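Local coordinates for CRISPR-associated endonuclease Cas9 (Campylobacter jejuni subsp. jejuni serotype O:2, PDB 5X2H), which is an RNA-guided endonuclease of CRISPR adaptive immunity that, in its natural full-length form, cleaves the two target DNA strands with RuvC-like and HNH domains, at residues G21-E26 / I560-I565; K263-A268 / I402-L407; N445-K450 / L499-D504; K478-N483 / D507-S512. All blocks are in the same frame, centred on the assembly; numbering follows the deposited sequence.

In the fold
From the N terminus, strand 19-26 opens the longest loop. Contact 1 closes it more than 500 residues later, on helix 557-566, so the other three contacts are nested inside. Contact 2 comes next, joining the starts of helices 266-288 and 404-415. It closes before contacts 3 and 4 open, and its centre lies about 47 Å from that of contact 1. Contacts 3 and 4 cross, because segment 478-483 of contact 4 falls between the two segments of contact 3. They meet where Thr502 packs on Ile482 and Phe508. Contacts 1 and 4 reach the same mixed RuvC sheet and touch through Ile565 O and Asn483 ND2, probably a hydrogen bond.

Contact 1: residues G21-E26 / I560-I565; sequences GWAFSE and IDAVII
Ala562 sets its methyl against the backbone of strand 21-26. Its CB lies 3.6 Å from Gly21 C and equally far from Trp22 N, so it rests on the peptide group between these residues. Gly21 brings no side chain of its own, and the helix can come down close over it. Ala23 is the answering residue on the strand. Its CB points toward the helix and packs 4.1 Å from Ala562 CB. The same methyl lies 4.0 Å from Val563 CG2. This branch stands beside the Val563 backbone N, while CG1 is anti to that N (chi1 175°). The side chains that meet are apolar, and the contact is buried. Small groups let the axes approach to 6.4 Å, with a crossing angle of -47°. This is helix-on-sheet packing of the RNase H-like RuvC fold. Gly21 lies close to Asp14 and His558, both predicted to bind magnesium, so the packing adjoins the probable nuclease site. Around it, Gly21 and Ala23 are hydrogen-bonded to strand 10-15, and Trp22 and Phe24 to strand 29-37. Val563 also reaches Leu30 and Cys33 of strand 29-37. On the helix, Ile564 packs against helix 535-544.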
# COMPACT_ATOMS: atom_id res chain seq x y z
N GLY A 21 10.56 -21.74 8.04
CA GLY A 21 11.22 -22.94 8.52
C GLY A 21 10.83 -24.13 7.68
O GLY A 21 9.67 -24.31 7.32
N TRP A 22 11.82 -24.96 7.35
CA TRP A 22 11.59 -26.09 6.46
C TRP A 22 12.39 -27.30 6.94
O TRP A 22 13.50 -27.17 7.46
CB TRP A 22 11.96 -25.76 5.01
CG TRP A 22 13.39 -25.36 4.83
CD1 TRP A 22 13.89 -24.09 4.86
CD2 TRP A 22 14.51 -26.22 4.57
NE1 TRP A 22 15.25 -24.11 4.64
CE2 TRP A 22 15.65 -25.41 4.46
CE3 TRP A 22 14.65 -27.61 4.43
CZ2 TRP A 22 16.92 -25.93 4.22
CZ3 TRP A 22 15.91 -28.12 4.19
CH2 TRP A 22 17.03 -27.29 4.08
N ALA A 23 11.80 -28.48 6.75
CA ALA A 23 12.43 -29.74 7.10
C ALA A 23 12.13 -30.76 6.01
O ALA A 23 11.07 -30.72 5.38
CB ALA A 23 11.95 -30.26 8.46
N PHE A 24 13.07 -31.68 5.80
CA PHE A 24 12.95 -32.71 4.78
C PHE A 24 13.17 -34.07 5.42
O PHE A 24 14.25 -34.34 5.96
CB PHE A 24 13.94 -32.47 3.64
CG PHE A 24 14.02 -33.60 2.64
CD1 PHE A 24 12.86 -34.20 2.16
CD2 PHE A 24 15.24 -34.05 2.18
CE1 PHE A 24 12.93 -35.24 1.24
CE2 PHE A 24 15.32 -35.08 1.26
CZ PHE A 24 14.16 -35.67 0.79
N SER A 25 12.16 -34.93 5.34
CA SER A 25 12.21 -36.26 5.92
C SER A 25 12.03 -37.31 4.83
O SER A 25 11.42 -37.05 3.79
CB SER A 25 11.13 -36.45 7.00
OG SER A 25 11.24 -37.73 7.60
N GLU A 26 12.58 -38.50 5.07
CA GLU A 26 12.45 -39.62 4.16
C GLU A 26 12.69 -40.90 4.95
O GLU A 26 13.68 -40.99 5.68
CB GLU A 26 13.44 -39.52 2.99
CG GLU A 26 13.39 -40.71 2.04
CD GLU A 26 14.36 -40.58 0.89
OE1 GLU A 26 15.43 -39.97 1.07
OE2 GLU A 26 14.04 -41.09 -0.21
N ILE A 560 12.81 -26.23 14.26
CA ILE A 560 12.29 -27.28 15.12
C ILE A 560 10.77 -27.37 15.00
O ILE A 560 10.19 -28.45 15.15
CB ILE A 560 12.73 -27.08 16.59
CG1 ILE A 560 11.99 -25.91 17.24
CG2 ILE A 560 14.23 -26.85 16.67
CD1 ILE A 560 12.40 -25.65 18.68
N ASP A 561 10.11 -26.24 14.70
CA ASP A 561 8.69 -26.28 14.42
C ASP A 561 8.41 -27.03 13.12
O ASP A 561 7.49 -27.85 13.06
CB ASP A 561 8.11 -24.87 14.35
CG ASP A 561 8.25 -24.12 15.67
OD1 ASP A 561 8.38 -24.79 16.72
OD2 ASP A 561 8.22 -22.88 15.66
N ALA A 562 9.22 -26.79 12.09
CA ALA A 562 9.06 -27.51 10.83
C ALA A 562 9.34 -29.00 11.01
O ALA A 562 8.70 -29.84 10.37
CB ALA A 562 9.97 -26.92 9.76
N VAL A 563 10.29 -29.34 11.88
CA VAL A 563 10.50 -30.74 12.23
C VAL A 563 9.26 -31.32 12.89
O VAL A 563 8.91 -32.49 12.68
CB VAL A 563 11.75 -30.89 13.12
CG1 VAL A 563 11.91 -32.33 13.58
CG2 VAL A 563 12.99 -30.44 12.37
N ILE A 564 8.55 -30.50 13.68
CA ILE A 564 7.30 -30.95 14.29
C ILE A 564 6.22 -31.11 13.23
O ILE A 564 5.44 -32.08 13.26
CB ILE A 564 6.87 -29.98 15.40
CG1 ILE A 564 7.81 -30.09 16.60
CG2 ILE A 564 5.43 -30.25 15.83
CD1 ILE A 564 7.43 -29.19 17.76
N ILE A 565 6.16 -30.19 12.27
CA ILE A 565 5.13 -30.26 11.23
C ILE A 565 5.27 -31.54 10.43
O ILE A 565 4.28 -32.14 10.00
CB ILE A 565 5.19 -29.02 10.31
CG1 ILE A 565 5.18 -27.72 11.12
CG2 ILE A 565 4.01 -29.01 9.35
CD1 ILE A 565 4.06 -27.63 12.12

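Contact 2: residues K263-A268 / I402-L407; sequences KNSPLA and ISFKAL. With nucleotides of chain B.
Ser265 OG has two hydrogen-bond partners and also meets the edge of the Phe404 ring. It accepts a hydrogen bond from Ala268 N at 3.2 Å and is hydrogen-bonded to Pro262 O. The bond to Ala268 N makes Ser265 the N-cap of helix 266-288. Ser403 caps helix 404-415 in the same way, through a weak bond from Ala406 N. Two serine-capped helix starts pack together here, in the helical part of the protein that holds the guide RNA. The Ser265 hydroxyl sits between the backbone N and the carbonyl carbon (chi1 66°), which turns it back to the first turn of its helix. Phe404 presents its edge to this serine, with CE1 3.2 Å from Ser265 OG and CZ 3.6 Å from Ser265 CB. Both serine atoms lie near the ring plane. Beyond the cap, Leu267 and Leu407 slide past each other in opposite directions. Leu267 CD1 comes to 3.7 Å from Leu407 CB and also approaches Phe404 obliquely. Its CD2 lies alongside Leu407 CB and O. Helix 355-367 borders the contact, where Asn359 touches Ser265 and Phe404 and its OD1 bonds Leu267 N. Leu407 also packs on Phe271 of helix 266-288. On the RNA side, Lys263 extends toward the phosphate of U6 of chain B. Its positive charge probably helps to hold that phosphate, although the hydrogen bond is weak, with Lys263 NZ 3.4 Å from OP2 of U6 of chain B.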
# COMPACT_ATOMS: atom_id res chain seq x y z
N LYS A 263 -23.77 -5.92 -9.08
CA LYS A 263 -24.91 -6.39 -8.28
C LYS A 263 -26.21 -5.71 -8.69
O LYS A 263 -27.28 -6.33 -8.59
CB LYS A 263 -24.64 -6.17 -6.79
CG LYS A 263 -23.67 -7.16 -6.18
CD LYS A 263 -23.77 -7.17 -4.67
CE LYS A 263 -22.89 -8.26 -4.07
NZ LYS A 263 -23.03 -8.33 -2.59
N ASN A 264 -26.16 -4.46 -9.14
CA ASN A 264 -27.36 -3.69 -9.41
C ASN A 264 -27.86 -3.83 -10.84
O ASN A 264 -28.67 -3.01 -11.29
CB ASN A 264 -27.13 -2.21 -9.08
CG ASN A 264 -26.98 -1.97 -7.59
OD1 ASN A 264 -27.98 -1.82 -6.88
ND2 ASN A 264 -25.74 -1.96 -7.11
N SER A 265 -27.41 -4.85 -11.56
CA SER A 265 -27.97 -5.10 -12.88
C SER A 265 -29.25 -5.92 -12.77
O SER A 265 -29.44 -6.64 -11.79
CB SER A 265 -26.96 -5.84 -13.75
OG SER A 265 -26.71 -7.14 -13.25
N PRO A 266 -30.16 -5.80 -13.75
CA PRO A 266 -31.39 -6.60 -13.69
C PRO A 266 -31.14 -8.10 -13.59
O PRO A 266 -31.81 -8.78 -12.81
CB PRO A 266 -32.11 -6.23 -14.99
CG PRO A 266 -31.58 -4.88 -15.35
CD PRO A 266 -30.14 -4.88 -14.89
N LEU A 267 -30.17 -8.62 -14.35
CA LEU A 267 -29.84 -10.04 -14.26
C LEU A 267 -29.40 -10.41 -12.85
O LEU A 267 -29.84 -11.42 -12.29
CB LEU A 267 -28.74 -10.38 -15.26
CG LEU A 267 -29.10 -11.34 -16.40
CD1 LEU A 267 -27.85 -11.70 -17.19
CD2 LEU A 267 -29.78 -12.59 -15.86
N ALA A 268 -28.53 -9.59 -12.25
CA ALA A 268 -28.05 -9.87 -10.90
C ALA A 268 -29.18 -9.77 -9.88
O ALA A 268 -29.27 -10.59 -8.96
CB ALA A 268 -26.91 -8.93 -10.53
N ILE A 402 -19.87 -14.08 -10.15
CA ILE A 402 -19.99 -14.69 -11.47
C ILE A 402 -20.34 -13.61 -12.49
O ILE A 402 -20.85 -12.54 -12.15
CB ILE A 402 -21.04 -15.82 -11.50
CG1 ILE A 402 -22.40 -15.31 -11.02
CG2 ILE A 402 -20.57 -17.00 -10.64
CD1 ILE A 402 -23.44 -16.40 -10.86
N SER A 403 -20.06 -13.92 -13.75
CA SER A 403 -20.18 -12.96 -14.84
C SER A 403 -21.60 -12.92 -15.40
O SER A 403 -22.47 -13.72 -15.05
CB SER A 403 -19.20 -13.31 -15.97
OG SER A 403 -19.49 -14.58 -16.52
N PHE A 404 -21.82 -11.96 -16.31
CA PHE A 404 -23.06 -11.92 -17.08
C PHE A 404 -23.21 -13.16 -17.95
O PHE A 404 -24.33 -13.64 -18.16
CB PHE A 404 -23.10 -10.67 -17.96
CG PHE A 404 -23.58 -9.44 -17.25
CD1 PHE A 404 -24.45 -9.53 -16.17
CD2 PHE A 404 -23.17 -8.18 -17.66
CE1 PHE A 404 -24.89 -8.39 -15.52
CE2 PHE A 404 -23.61 -7.04 -17.02
CZ PHE A 404 -24.47 -7.15 -15.95
N LYS A 405 -22.10 -13.69 -18.47
CA LYS A 405 -22.17 -14.87 -19.32
C LYS A 405 -22.71 -16.07 -18.55
O LYS A 405 -23.53 -16.83 -19.07
CB LYS A 405 -20.78 -15.18 -19.89
CG LYS A 405 -20.77 -16.27 -20.94
CD LYS A 405 -19.36 -16.56 -21.42
CE LYS A 405 -19.37 -17.53 -22.59
NZ LYS A 405 -18.00 -17.90 -23.02
N ALA A 406 -22.28 -16.23 -17.29
CA ALA A 406 -22.80 -17.32 -16.48
C ALA A 406 -24.23 -17.05 -16.03
O ALA A 406 -25.03 -17.99 -15.90
CB ALA A 406 -21.90 -17.55 -15.27
N LEU A 407 -24.58 -15.78 -15.80
CA LEU A 407 -25.94 -15.45 -15.39
C LEU A 407 -26.93 -15.72 -16.51
O LEU A 407 -28.06 -16.16 -16.26
CB LEU A 407 -26.01 -13.98 -14.95
CG LEU A 407 -25.33 -13.63 -13.63
CD1 LEU A 407 -25.39 -12.14 -13.37
CD2 LEU A 407 -25.96 -14.40 -12.49
P U B 6 -25.52 -11.27 -2.61
OP1 U B 6 -25.97 -10.10 -3.40
OP2 U B 6 -24.07 -11.52 -2.43
O5' U B 6 -26.21 -11.20 -1.18
C5' U B 6 -27.62 -11.15 -1.07
C4' U B 6 -28.07 -11.27 0.37
O4' U B 6 -27.72 -12.57 0.89
C3' U B 6 -27.42 -10.30 1.35
O3' U B 6 -28.00 -9.01 1.31
C2' U B 6 -27.60 -11.01 2.68
O2' U B 6 -28.93 -10.86 3.16
C1' U B 6 -27.41 -12.47 2.26
N1 U B 6 -26.02 -12.93 2.47
C2 U B 6 -25.66 -13.29 3.76
O2 U B 6 -26.43 -13.24 4.70
N3 U B 6 -24.36 -13.70 3.90
C4 U B 6 -23.41 -13.80 2.90
O4 U B 6 -22.28 -14.19 3.19
C5 U B 6 -23.86 -13.41 1.60
C6 U B 6 -25.12 -13.00 1.44

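Contact 3: residues N445-K450 / L499-D504; sequences NETYYK and LNYTKD
Tyr449 and Tyr448 converge on Asp504 with differently turned rings. The Tyr449 ring is 27° from the carboxylate plane and has Asp504 OD2 at its edge. The Tyr448 ring is 70° from that plane, and its hydroxyl meets the same oxygen from well above the carboxylate. Tyr448 OH donates to Asp504 OD2 over 3.1 Å. Tyr449 OH also donates to OD2, in a modelled bond so short that its exact length is doubtful. The two rings touch each other as well. The edge of Tyr448 lies against one face of Tyr449, with Tyr448 CD1 offset toward the rim. Tyr448 CG stands between its backbone N and carbonyl carbon (chi1 37°), which helps bring the ring beside its neighbour. Tyr449 lies across the helix surface. Its hydroxyl passes 3.3 Å from Asn500 CB, and its CE2 comes to 3.8 Å from Tyr501 CA. Further along, Thr447 CG2 meets Tyr501 CE1 at 3.7 Å, the two side chains crossing at about a right angle. Tyr448 and Tyr449 are the middle residues of a type I turn from Thr447 to Lys450. Thr447 OG1 accepts from Tyr449 N in an ST turn and is also bonded to Phe444 O. This turn packs on helix 493-505 close to bound RNA, and Asn500 ND2 makes a weak bond to an RNA phosphate. Tyr501 OH is held by Pro442 O, and Tyr448 OH is also bonded to Asn434 N. The Tyr448 bond, and Lys503 at long range from the other oxygen, would be consistent with an ionised Asp504; the share of the very short Tyr449 bond is uncertain.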
# COMPACT_ATOMS: atom_id res chain seq x y z
N ASN A 445 1.97 -15.29 -9.24
CA ASN A 445 1.33 -14.31 -10.10
C ASN A 445 0.63 -14.95 -11.29
O ASN A 445 -0.29 -14.34 -11.85
CB ASN A 445 2.36 -13.29 -10.59
CG ASN A 445 1.73 -12.04 -11.16
OD1 ASN A 445 0.81 -11.47 -10.57
ND2 ASN A 445 2.24 -11.59 -12.30
N GLU A 446 1.04 -16.15 -11.69
CA GLU A 446 0.51 -16.80 -12.88
C GLU A 446 -0.64 -17.74 -12.58
O GLU A 446 -1.13 -18.42 -13.49
CB GLU A 446 1.62 -17.55 -13.61
CG GLU A 446 2.89 -16.73 -13.80
CD GLU A 446 2.65 -15.46 -14.58
OE1 GLU A 446 2.64 -15.51 -15.82
OE2 GLU A 446 2.45 -14.40 -13.94
N THR A 447 -1.09 -17.82 -11.33
CA THR A 447 -2.22 -18.64 -10.95
C THR A 447 -3.48 -17.79 -10.85
O THR A 447 -3.41 -16.56 -10.75
CB THR A 447 -1.96 -19.35 -9.61
OG1 THR A 447 -2.07 -18.40 -8.54
CG2 THR A 447 -0.56 -19.96 -9.59
N TYR A 448 -4.63 -18.46 -10.87
CA TYR A 448 -5.88 -17.72 -10.70
C TYR A 448 -6.13 -17.30 -9.26
O TYR A 448 -7.15 -16.65 -8.99
CB TYR A 448 -7.07 -18.55 -11.21
CG TYR A 448 -6.96 -20.03 -10.96
CD1 TYR A 448 -6.91 -20.53 -9.66
CD2 TYR A 448 -6.92 -20.94 -12.01
CE1 TYR A 448 -6.81 -21.88 -9.42
CE2 TYR A 448 -6.83 -22.29 -11.78
CZ TYR A 448 -6.77 -22.76 -10.48
OH TYR A 448 -6.68 -24.11 -10.23
N TYR A 449 -5.24 -17.66 -8.33
CA TYR A 449 -5.31 -17.14 -6.97
C TYR A 449 -4.71 -15.75 -6.83
O TYR A 449 -4.75 -15.18 -5.74
CB TYR A 449 -4.58 -18.08 -6.00
CG TYR A 449 -5.19 -19.46 -5.87
CD1 TYR A 449 -6.37 -19.66 -5.16
CD2 TYR A 449 -4.57 -20.57 -6.42
CE1 TYR A 449 -6.92 -20.92 -5.02
CE2 TYR A 449 -5.11 -21.84 -6.29
CZ TYR A 449 -6.29 -22.01 -5.59
OH TYR A 449 -6.83 -23.26 -5.46
N LYS A 450 -4.16 -15.19 -7.91
CA LYS A 450 -3.40 -13.95 -7.80
C LYS A 450 -4.29 -12.77 -7.43
O LYS A 450 -3.99 -12.04 -6.48
CB LYS A 450 -2.66 -13.67 -9.11
CG LYS A 450 -1.95 -12.32 -9.11
CD LYS A 450 -0.97 -12.22 -7.95
CE LYS A 450 -0.59 -10.77 -7.67
NZ LYS A 450 -1.75 -9.96 -7.18
N LEU A 499 -1.81 -23.89 0.68
CA LEU A 499 -2.12 -25.30 0.45
C LEU A 499 -2.85 -25.49 -0.88
O LEU A 499 -2.47 -26.36 -1.68
CB LEU A 499 -2.94 -25.84 1.61
CG LEU A 499 -3.41 -27.30 1.55
CD1 LEU A 499 -3.22 -27.98 2.90
CD2 LEU A 499 -4.87 -27.38 1.11
N ASN A 500 -3.90 -24.71 -1.12
CA ASN A 500 -4.64 -24.82 -2.38
C ASN A 500 -3.76 -24.45 -3.57
O ASN A 500 -3.86 -25.05 -4.64
CB ASN A 500 -5.89 -23.94 -2.35
CG ASN A 500 -6.92 -24.44 -1.36
OD1 ASN A 500 -7.17 -25.64 -1.24
ND2 ASN A 500 -7.54 -23.51 -0.64
N TYR A 501 -2.89 -23.45 -3.39
CA TYR A 501 -1.97 -23.04 -4.44
C TYR A 501 -0.95 -24.13 -4.74
O TYR A 501 -0.51 -24.27 -5.88
CB TYR A 501 -1.32 -21.72 -4.03
CG TYR A 501 -0.01 -21.32 -4.67
CD1 TYR A 501 0.19 -21.36 -6.04
CD2 TYR A 501 1.03 -20.84 -3.88
CE1 TYR A 501 1.39 -20.97 -6.61
CE2 TYR A 501 2.23 -20.45 -4.43
CZ TYR A 501 2.41 -20.51 -5.79
OH TYR A 501 3.62 -20.12 -6.32
N THR A 502 -0.59 -24.93 -3.73
CA THR A 502 0.41 -25.97 -3.95
C THR A 502 -0.19 -27.21 -4.61
O THR A 502 0.41 -27.78 -5.53
CB THR A 502 1.08 -26.34 -2.63
OG1 THR A 502 1.65 -25.17 -2.04
CG2 THR A 502 2.18 -27.37 -2.85
N LYS A 503 -1.38 -27.64 -4.17
CA LYS A 503 -1.96 -28.85 -4.73
C LYS A 503 -2.61 -28.62 -6.09
O LYS A 503 -2.86 -29.59 -6.81
CB LYS A 503 -2.98 -29.46 -3.77
CG LYS A 503 -4.25 -28.65 -3.54
CD LYS A 503 -5.24 -29.45 -2.71
CE LYS A 503 -6.32 -28.59 -2.09
NZ LYS A 503 -7.27 -28.02 -3.10
N ASP A 504 -2.88 -27.37 -6.46
CA ASP A 504 -3.45 -27.10 -7.78
C ASP A 504 -2.40 -27.03 -8.88
O ASP A 504 -2.75 -27.19 -10.05
CB ASP A 504 -4.23 -25.78 -7.76
CG ASP A 504 -5.62 -25.92 -7.17
OD1 ASP A 504 -5.95 -27.02 -6.68
OD2 ASP A 504 -6.38 -24.93 -7.21

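Contact 4: residues K478-N483 / D507-S512; sequences KVHKIN and DFLPLS
Lys478 lays its CB 3.6 Å from Leu509 CG. Its chain bends at the last torsion (chi4 -62°), and Lys478 NZ comes to 3.8 Å from Asp507 OD2, a long salt bridge. Val479 contributes its backbone. Leu509 N donates to Val479 O over 3.0 Å in a straight bond of 179°, although the donor stands 42° out of the carbonyl plane. Phe508 CD2 also lies near this oxygen, at the ring edge. His480 CB points away from the loop, but its ring turns back to Leu509. Leu509 CD1 sits over one face, 3.8 Å from the ring centroid, in a CH-pi contact. Leu509 CB also lies 3.4 Å from His480 ND1. Ile482, in the strand proper, puts CG1 3.7 Å from Phe508 CE2, at the ring edge and in its plane. Phe508 stacks on His529 and reaches Thr502 of helix 493-505. The loop 507-512 thus covers the entry to strand 481-485, which leads to Glu485, a predicted magnesium ligand of RuvC. One directed backbone bond fixes Leu509 against Val479, and apolar contacts hold Leu509 and Phe508. The Lys478-Asp507 pair is long, and this amine has its stronger partner in Asp439, so the pair is at most a secondary tie.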
# COMPACT_ATOMS: atom_id res chain seq x y z
N LYS A 478 11.48 -34.84 -6.85
CA LYS A 478 10.07 -34.87 -6.48
C LYS A 478 9.86 -35.51 -5.11
O LYS A 478 10.66 -36.33 -4.65
CB LYS A 478 9.26 -35.64 -7.53
CG LYS A 478 9.08 -34.93 -8.86
CD LYS A 478 8.16 -35.73 -9.78
CE LYS A 478 8.05 -35.11 -11.16
NZ LYS A 478 7.45 -33.75 -11.11
N VAL A 479 8.76 -35.12 -4.47
CA VAL A 479 8.44 -35.53 -3.10
C VAL A 479 7.01 -36.06 -3.08
O VAL A 479 6.20 -35.77 -3.97
CB VAL A 479 8.62 -34.35 -2.11
CG1 VAL A 479 8.53 -34.82 -0.67
CG2 VAL A 479 9.95 -33.65 -2.35
N HIS A 480 6.69 -36.85 -2.06
CA HIS A 480 5.35 -37.42 -1.94
C HIS A 480 4.38 -36.45 -1.28
O HIS A 480 3.21 -36.39 -1.68
CB HIS A 480 5.39 -38.73 -1.15
CG HIS A 480 6.34 -39.74 -1.69
ND1 HIS A 480 6.03 -40.57 -2.75
CD2 HIS A 480 7.60 -40.08 -1.31
CE1 HIS A 480 7.06 -41.37 -3.00
NE2 HIS A 480 8.02 -41.09 -2.14
N LYS A 481 4.83 -35.71 -0.27
CA LYS A 481 3.91 -34.99 0.59
C LYS A 481 4.52 -33.67 1.03
O LYS A 481 5.75 -33.52 1.10
CB LYS A 481 3.52 -35.82 1.82
CG LYS A 481 2.07 -35.69 2.21
CD LYS A 481 1.88 -35.81 3.70
CE LYS A 481 0.46 -35.43 4.10
NZ LYS A 481 0.32 -35.23 5.56
N ILE A 482 3.65 -32.71 1.34
CA ILE A 482 4.04 -31.42 1.89
C ILE A 482 3.10 -31.09 3.05
O ILE A 482 1.88 -31.17 2.89
CB ILE A 482 4.02 -30.29 0.84
CG1 ILE A 482 5.11 -30.52 -0.21
CG2 ILE A 482 4.20 -28.93 1.50
CD1 ILE A 482 5.20 -29.42 -1.24
N ASN A 483 3.68 -30.75 4.20
CA ASN A 483 2.92 -30.34 5.37
C ASN A 483 3.18 -28.87 5.66
O ASN A 483 4.30 -28.38 5.46
CB ASN A 483 3.30 -31.19 6.59
CG ASN A 483 3.01 -32.66 6.39
OD1 ASN A 483 2.84 -33.13 5.26
ND2 ASN A 483 2.96 -33.41 7.49
N ASP A 507 3.21 -31.03 -9.24
CA ASP A 507 3.11 -32.46 -9.50
C ASP A 507 3.95 -33.22 -8.48
O ASP A 507 5.13 -32.90 -8.28
CB ASP A 507 3.59 -32.77 -10.92
CG ASP A 507 3.30 -34.20 -11.33
OD1 ASP A 507 2.45 -34.84 -10.68
OD2 ASP A 507 3.92 -34.68 -12.30
N PHE A 508 3.35 -34.22 -7.85
CA PHE A 508 3.98 -34.98 -6.79
C PHE A 508 4.34 -36.38 -7.27
O PHE A 508 3.96 -36.82 -8.36
CB PHE A 508 3.06 -35.08 -5.56
CG PHE A 508 2.92 -33.79 -4.81
CD1 PHE A 508 1.98 -32.85 -5.18
CD2 PHE A 508 3.73 -33.53 -3.71
CE1 PHE A 508 1.85 -31.66 -4.48
CE2 PHE A 508 3.61 -32.35 -3.01
CZ PHE A 508 2.67 -31.41 -3.39
N LEU A 509 5.09 -37.09 -6.43
CA LEU A 509 5.36 -38.49 -6.69
C LEU A 509 4.10 -39.31 -6.45
O LEU A 509 3.34 -39.04 -5.51
CB LEU A 509 6.48 -39.00 -5.78
CG LEU A 509 7.92 -38.65 -6.15
CD1 LEU A 509 8.89 -39.24 -5.14
CD2 LEU A 509 8.25 -39.14 -7.55
N PRO A 510 3.83 -40.32 -7.28
CA PRO A 510 2.71 -41.22 -7.01
C PRO A 510 2.94 -41.98 -5.71
O PRO A 510 3.99 -42.58 -5.49
CB PRO A 510 2.71 -42.16 -8.22
CG PRO A 510 3.42 -41.40 -9.29
CD PRO A 510 4.47 -40.59 -8.58
N LEU A 511 1.94 -41.93 -4.83
CA LEU A 511 1.96 -42.67 -3.58
C LEU A 511 1.21 -43.99 -3.65
O LEU A 511 1.11 -44.70 -2.64
CB LEU A 511 1.38 -41.81 -2.44
CG LEU A 511 0.19 -40.88 -2.69
CD1 LEU A 511 -0.98 -41.56 -3.37
CD2 LEU A 511 -0.25 -40.26 -1.36
N SER A 512 0.67 -44.34 -4.82
CA SER A 512 -0.15 -45.54 -4.97
C SER A 512 0.23 -46.32 -6.22
O SER A 512 1.37 -46.24 -6.69
CB SER A 512 -1.63 -45.18 -5.01
OG SER A 512 -2.43 -46.31 -5.32